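Local coordinates for putative membrane protein COG4129 (Clostridium difficile, PDB 3KMI), which is of unknown function but may export aromatic acids across the cell membrane, the part here being its C-terminal domain, at residues 23-28 with 162-167; 43-48 with 87-92. All coordinates share one frame; numbering follows the deposited sequence.

Contact 1 (23-28 with 162-167); sequences IVLIDI and TELKQF
Leu25 and the ring of Phe167 approach each other from opposite directions, and their aliphatic-to-aromatic packing is the tighter part of this contact. Leu25 CD2 lies 3.9 Å from Phe167 CE2 and the same distance from Phe167 CZ, while the other methyl, CD1, sits over one face of the ring, so both branches of the leucine fork bear on the outer part of the phenylalanine. In each residue CG stands opposite the backbone N (chi1 -174° for Leu25, -172° for Phe167), which carries the two groups into the gap between segments whose nearest CA atoms, those of Leu25 and Phe167, are 10.0 Å apart. The purely aliphatic component is looser: Leu164 starts off to one side, but its CD2 methyl comes within 4.3 Å of Leu25 CD1. The contact joins the first and last helices of the chain, 7-33 and 148-176, in the interior of an all-helical bundle of six helices. Ile112 and Ile115 of helix 103-117 also pack on Leu25, and Leu108 and Leu132 on Leu164, extending the apolar cluster. Among the polar groups, Thr162 OG1 pairs with Tyr94 OH of the second subunit. With three buried hydrocarbon side chains and 121 Å² of surface removed, cohesion across the two segments must come from dispersion and exclusion of water rather than from directional bonds.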
loop_
_atom_site.group_PDB
_atom_site.type_symbol
_atom_site.label_atom_id
_atom_site.label_comp_id
_atom_site.label_asym_id
_atom_site.label_seq_id
_atom_site.Cartn_x
_atom_site.Cartn_y
_atom_site.Cartn_z
ATOM N N ILE A 23 17.787 1.190 -5.158
ATOM C CA ILE A 23 18.054 1.733 -6.493
ATOM C C ILE A 23 16.761 2.245 -7.164
ATOM O O ILE A 23 16.738 3.341 -7.713
ATOM C CB ILE A 23 18.751 0.698 -7.410
ATOM C CG1 ILE A 23 20.222 0.578 -7.001
ATOM C CG2 ILE A 23 18.689 1.165 -8.851
ATOM C CD1 ILE A 23 20.998 -0.624 -7.644
ATOM N N VAL A 24 15.701 1.442 -7.111
ATOM C CA VAL A 24 14.423 1.802 -7.713
ATOM C C VAL A 24 13.856 2.992 -6.922
ATOM O O VAL A 24 13.276 3.886 -7.498
ATOM C CB VAL A 24 13.410 0.611 -7.720
ATOM C CG1 VAL A 24 12.023 1.088 -8.221
ATOM C CG2 VAL A 24 13.927 -0.546 -8.604
ATOM N N LEU A 25 13.966 2.962 -5.598
ATOM C CA LEU A 25 13.472 4.080 -4.788
ATOM C C LEU A 25 14.121 5.416 -5.194
ATOM O O LEU A 25 13.447 6.453 -5.343
ATOM C CB LEU A 25 13.677 3.768 -3.285
ATOM C CG LEU A 25 13.070 4.799 -2.341
ATOM C CD1 LEU A 25 11.524 4.669 -2.276
ATOM C CD2 LEU A 25 13.639 4.683 -0.890
ATOM N N ILE A 26 15.434 5.397 -5.365
ATOM C CA ILE A 26 16.158 6.602 -5.770
ATOM C C ILE A 26 15.731 7.043 -7.194
ATOM O O ILE A 26 15.640 8.245 -7.478
ATOM C CB ILE A 26 17.691 6.344 -5.684
ATOM C CG1 ILE A 26 18.103 6.208 -4.210
ATOM C CG2 ILE A 26 18.480 7.415 -6.405
ATOM C CD1 ILE A 26 19.378 5.357 -3.974
ATOM N N ASP A 27 15.483 6.071 -8.081
ATOM C CA ASP A 27 14.956 6.413 -9.427
ATOM C C ASP A 27 13.681 7.194 -9.270
ATOM O O ASP A 27 13.480 8.156 -9.996
ATOM C CB ASP A 27 14.596 5.178 -10.262
ATOM C CG ASP A 27 15.787 4.385 -10.686
ATOM O OD1 ASP A 27 16.892 4.946 -10.705
ATOM O OD2 ASP A 27 15.606 3.186 -11.025
ATOM N N ILE A 28 12.810 6.753 -8.350
ATOM C CA ILE A 28 11.555 7.475 -8.065
ATOM C C ILE A 28 11.796 8.941 -7.606
ATOM O O ILE A 28 11.228 9.907 -8.174
ATOM C CB ILE A 28 10.639 6.682 -7.096
ATOM C CG1 ILE A 28 10.064 5.458 -7.836
ATOM C CG2 ILE A 28 9.502 7.564 -6.572
ATOM C CD1 ILE A 28 9.681 4.294 -6.880
ATOM N N THR A 162 1.941 8.309 2.453
ATOM C CA THR A 162 1.292 7.089 2.922
ATOM C C THR A 162 2.107 5.864 2.562
ATOM O O THR A 162 2.353 5.006 3.410
ATOM C CB THR A 162 -0.160 6.963 2.397
ATOM O OG1 THR A 162 -0.930 8.056 2.923
ATOM C CG2 THR A 162 -0.758 5.703 2.872
ATOM N N GLU A 163 2.522 5.778 1.313
ATOM C CA GLU A 163 3.313 4.635 0.835
ATOM C C GLU A 163 4.676 4.588 1.545
ATOM O O GLU A 163 5.126 3.525 2.002
ATOM C CB GLU A 163 3.503 4.698 -0.690
ATOM C CG GLU A 163 2.194 4.544 -1.465
ATOM C CD GLU A 163 1.475 3.210 -1.194
ATOM O OE1 GLU A 163 2.117 2.137 -1.059
ATOM O OE2 GLU A 163 0.234 3.238 -1.116
ATOM N N LEU A 164 5.288 5.755 1.711
ATOM C CA LEU A 164 6.577 5.831 2.367
ATOM C C LEU A 164 6.552 5.385 3.823
ATOM O O LEU A 164 7.546 4.870 4.318
ATOM C CB LEU A 164 7.181 7.241 2.248
ATOM C CG LEU A 164 7.722 7.614 0.867
ATOM C CD1 LEU A 164 8.172 9.108 0.968
ATOM C CD2 LEU A 164 8.951 6.733 0.474
ATOM N N LYS A 165 5.449 5.584 4.526
ATOM C CA LYS A 165 5.376 5.137 5.915
ATOM C C LYS A 165 5.482 3.618 5.958
ATOM O O LYS A 165 6.238 3.065 6.746
ATOM C CB LYS A 165 4.078 5.597 6.594
ATOM C CG LYS A 165 4.060 5.381 8.096
ATOM C CD LYS A 165 2.754 5.923 8.696
ATOM C CE LYS A 165 2.706 5.783 10.198
ATOM N NZ LYS A 165 1.490 6.456 10.685
ATOM N N GLN A 166 4.711 2.947 5.109
ATOM C CA GLN A 166 4.783 1.483 5.067
ATOM C C GLN A 166 6.142 0.999 4.578
ATOM O O GLN A 166 6.645 0.037 5.105
ATOM C CB GLN A 166 3.671 0.854 4.245
ATOM C CG GLN A 166 3.604 -0.670 4.558
ATOM C CD GLN A 166 3.392 -0.986 6.077
ATOM O OE1 GLN A 166 2.489 -0.439 6.734
ATOM N NE2 GLN A 166 4.215 -1.891 6.611
ATOM N N PHE A 167 6.743 1.682 3.594
ATOM C CA PHE A 167 8.123 1.378 3.190
ATOM C C PHE A 167 9.120 1.394 4.363
ATOM O O PHE A 167 9.959 0.484 4.511
ATOM C CB PHE A 167 8.596 2.365 2.104
ATOM C CG PHE A 167 9.928 2.005 1.515
ATOM C CD1 PHE A 167 9.993 1.223 0.365
ATOM C CD2 PHE A 167 11.124 2.415 2.139
ATOM C CE1 PHE A 167 11.182 0.878 -0.184
ATOM C CE2 PHE A 167 12.335 2.061 1.619
ATOM C CZ PHE A 167 12.375 1.288 0.436
#

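Contact 2 (43-48 with 87-92)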
loop_
_atom_site.group_PDB
_atom_site.type_symbol
_atom_site.label_atom_id
_atom_site.label_comp_id
_atom_site.label_asym_id
_atom_site.label_seq_id
_atom_site.Cartn_x
_atom_site.Cartn_y
_atom_site.Cartn_z
ATOM N N ARG A 43 14.191 -0.407 -16.252
ATOM C CA ARG A 43 15.288 -1.355 -16.226
ATOM C C ARG A 43 15.542 -1.828 -14.810
ATOM O O ARG A 43 15.716 -3.022 -14.572
ATOM C CB ARG A 43 16.556 -0.708 -16.822
ATOM C CG ARG A 43 17.815 -1.574 -16.757
ATOM C CD ARG A 43 17.598 -2.925 -17.441
ATOM N NE ARG A 43 17.281 -2.796 -18.866
ATOM C CZ ARG A 43 16.353 -3.511 -19.508
ATOM N NH1 ARG A 43 15.611 -4.411 -18.855
ATOM N NH2 ARG A 43 16.160 -3.314 -20.806
ATOM N N ASP A 44 15.520 -0.904 -13.859
ATOM C CA ASP A 44 15.888 -1.257 -12.480
ATOM C C ASP A 44 14.831 -2.089 -11.771
ATOM O O ASP A 44 15.150 -2.975 -10.969
ATOM C CB ASP A 44 16.190 -0.004 -11.674
ATOM C CG ASP A 44 17.475 0.718 -12.147
ATOM O OD1 ASP A 44 18.352 0.069 -12.770
ATOM O OD2 ASP A 44 17.605 1.938 -11.869
ATOM N N LEU A 45 13.563 -1.790 -12.048
ATOM C CA LEU A 45 12.452 -2.616 -11.591
ATOM C C LEU A 45 12.452 -4.024 -12.176
ATOM O O LEU A 45 12.249 -4.996 -11.458
ATOM C CB LEU A 45 11.110 -1.928 -11.883
ATOM C CG LEU A 45 9.865 -2.768 -11.561
ATOM C CD1 LEU A 45 9.735 -3.009 -10.017
ATOM C CD2 LEU A 45 8.609 -2.078 -12.111
ATOM N N TYR A 46 12.686 -4.140 -13.475
ATOM C CA TYR A 46 12.852 -5.444 -14.071
ATOM C C TYR A 46 13.979 -6.255 -13.432
ATOM O O TYR A 46 13.819 -7.429 -13.191
ATOM C CB TYR A 46 13.106 -5.323 -15.574
ATOM C CG TYR A 46 13.213 -6.678 -16.212
ATOM C CD1 TYR A 46 12.096 -7.528 -16.282
ATOM C CD2 TYR A 46 14.438 -7.146 -16.702
ATOM C CE1 TYR A 46 12.192 -8.800 -16.888
ATOM C CE2 TYR A 46 14.540 -8.426 -17.302
ATOM C CZ TYR A 46 13.407 -9.237 -17.389
ATOM O OH TYR A 46 13.495 -10.488 -17.967
ATOM N N THR A 47 15.117 -5.634 -13.160
ATOM C CA THR A 47 16.239 -6.343 -12.535
ATOM C C THR A 47 15.830 -6.864 -11.140
ATOM O O THR A 47 16.115 -8.013 -10.750
ATOM C CB THR A 47 17.472 -5.397 -12.358
ATOM O OG1 THR A 47 17.876 -4.877 -13.625
ATOM C CG2 THR A 47 18.652 -6.103 -11.637
ATOM N N LEU A 48 15.186 -6.002 -10.378
ATOM C CA LEU A 48 14.696 -6.370 -9.050
ATOM C C LEU A 48 13.655 -7.476 -9.134
ATOM O O LEU A 48 13.730 -8.434 -8.364
ATOM C CB LEU A 48 14.128 -5.163 -8.325
ATOM C CG LEU A 48 13.232 -5.437 -7.098
ATOM C CD1 LEU A 48 14.119 -5.890 -5.964
ATOM C CD2 LEU A 48 12.488 -4.168 -6.694
ATOM N N ILE A 87 5.160 -1.370 -3.210
ATOM C CA ILE A 87 5.074 0.040 -2.746
ATOM C C ILE A 87 5.848 0.932 -3.722
ATOM O O ILE A 87 5.415 2.049 -4.022
ATOM C CB ILE A 87 5.627 0.190 -1.318
ATOM C CG1 ILE A 87 4.667 -0.407 -0.282
ATOM C CG2 ILE A 87 5.925 1.688 -0.937
ATOM C CD1 ILE A 87 5.350 -0.628 1.088
ATOM N N LEU A 88 6.975 0.438 -4.217
ATOM C CA LEU A 88 7.705 1.129 -5.296
ATOM C C LEU A 88 6.832 1.366 -6.515
ATOM O O LEU A 88 6.784 2.489 -7.057
ATOM C CB LEU A 88 8.987 0.370 -5.707
ATOM C CG LEU A 88 10.130 0.299 -4.667
ATOM C CD1 LEU A 88 11.208 -0.739 -5.101
ATOM C CD2 LEU A 88 10.756 1.697 -4.452
ATOM N N GLU A 89 6.145 0.310 -6.951
ATOM C CA GLU A 89 5.193 0.477 -8.064
ATOM C C GLU A 89 4.077 1.487 -7.749
ATOM O O GLU A 89 3.714 2.266 -8.616
ATOM C CB GLU A 89 4.588 -0.874 -8.440
ATOM C CG GLU A 89 5.617 -1.768 -9.067
ATOM C CD GLU A 89 5.005 -3.075 -9.561
ATOM O OE1 GLU A 89 4.407 -3.818 -8.769
ATOM O OE2 GLU A 89 5.100 -3.328 -10.742
ATOM N N ASN A 90 3.545 1.456 -6.525
ATOM C CA ASN A 90 2.556 2.452 -6.101
ATOM C C ASN A 90 3.114 3.890 -6.147
ATOM O O ASN A 90 2.441 4.796 -6.633
ATOM C CB ASN A 90 2.023 2.151 -4.703
ATOM C CG ASN A 90 1.314 0.811 -4.606
ATOM O OD1 ASN A 90 0.952 0.190 -5.624
ATOM N ND2 ASN A 90 1.092 0.366 -3.373
ATOM N N LEU A 91 4.319 4.086 -5.619
ATOM C CA LEU A 91 4.956 5.400 -5.674
ATOM C C LEU A 91 5.116 5.843 -7.119
ATOM O O LEU A 91 4.683 6.936 -7.471
ATOM C CB LEU A 91 6.300 5.370 -4.963
ATOM C CG LEU A 91 6.141 5.239 -3.445
ATOM C CD1 LEU A 91 7.433 4.725 -2.839
ATOM C CD2 LEU A 91 5.734 6.564 -2.826
ATOM N N TYR A 92 5.707 4.982 -7.952
ATOM C CA TYR A 92 5.905 5.314 -9.374
ATOM C C TYR A 92 4.615 5.792 -10.038
ATOM O O TYR A 92 4.631 6.818 -10.749
ATOM C CB TYR A 92 6.483 4.125 -10.162
ATOM C CG TYR A 92 6.614 4.423 -11.664
ATOM C CD1 TYR A 92 7.686 5.181 -12.148
ATOM C CD2 TYR A 92 5.687 3.935 -12.581
ATOM C CE1 TYR A 92 7.836 5.447 -13.543
ATOM C CE2 TYR A 92 5.824 4.201 -13.970
ATOM C CZ TYR A 92 6.897 4.963 -14.423
ATOM O OH TYR A 92 7.054 5.237 -15.751
#
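Leu48 and Leu88 meet methyl to methyl, their side chains converging at a slant, with Leu48 CD2 4.0 Å from Leu88 CD1. In Leu48 CG lies opposite the backbone N (chi1 164°), which sends the fork across toward Leu88. Leu45 and Glu89 form the second pair, crossing at about a right angle. Leu45 starts out toward the other helix; Glu89 leaves its backbone to one side and then runs on extended, which brings its carboxylate across to the leucine, with OE2 4.0 Å from Leu45 CD2. This is van der Waals contact between a methyl and a carboxylate oxygen, and the acid's other oxygen makes a long, weak ion pair with Arg85, a residue on which Leu45 and Leu48 also pack. The pairing belongs to an antiparallel helical hairpin, since helices 41-61 and 68-95 follow one another in the chain and run in opposite directions; between 43-48 and 87-92 the nearest CA atoms, those of Leu45 and Glu89, are 8.6 Å apart. Leu88 continues inward onto Val24 and Ile28 of helix 7-33. Within 43-48, Thr47 turns its hydroxyl back along the helix: OG1 donates to Arg43 O over 3.0 Å, standing 36° out of the carbonyl plane, while Thr47 N reaches the same oxygen from the opposite face, giving it two donors. One turn beyond Leu88, the Tyr92 ring stacks on that of Tyr41.

How the contacts relate
Contact 1 lies in the core, its centre about 3 Å from that of the chain, with all its touching residues buried; contact 2, about 9 Å out, is only partly buried. Accordingly, contact 1 is wholly apolar, whereas contact 2 combines a leucine pair with a carboxylate at its more open margin. They use four different helices, 7-33 with 148-176 and 41-61 with 68-95, but these meet: Ile28 CD1 packs 3.4 Å from Leu88 O, and Glu163 OE1 and Asn90 ND2, 3.1 Å apart, form a probable hydrogen bond. Asp27 OD2 and Asp44 OD2 also come unusually close, an approach compatible with a shared proton, though this remains uncertain.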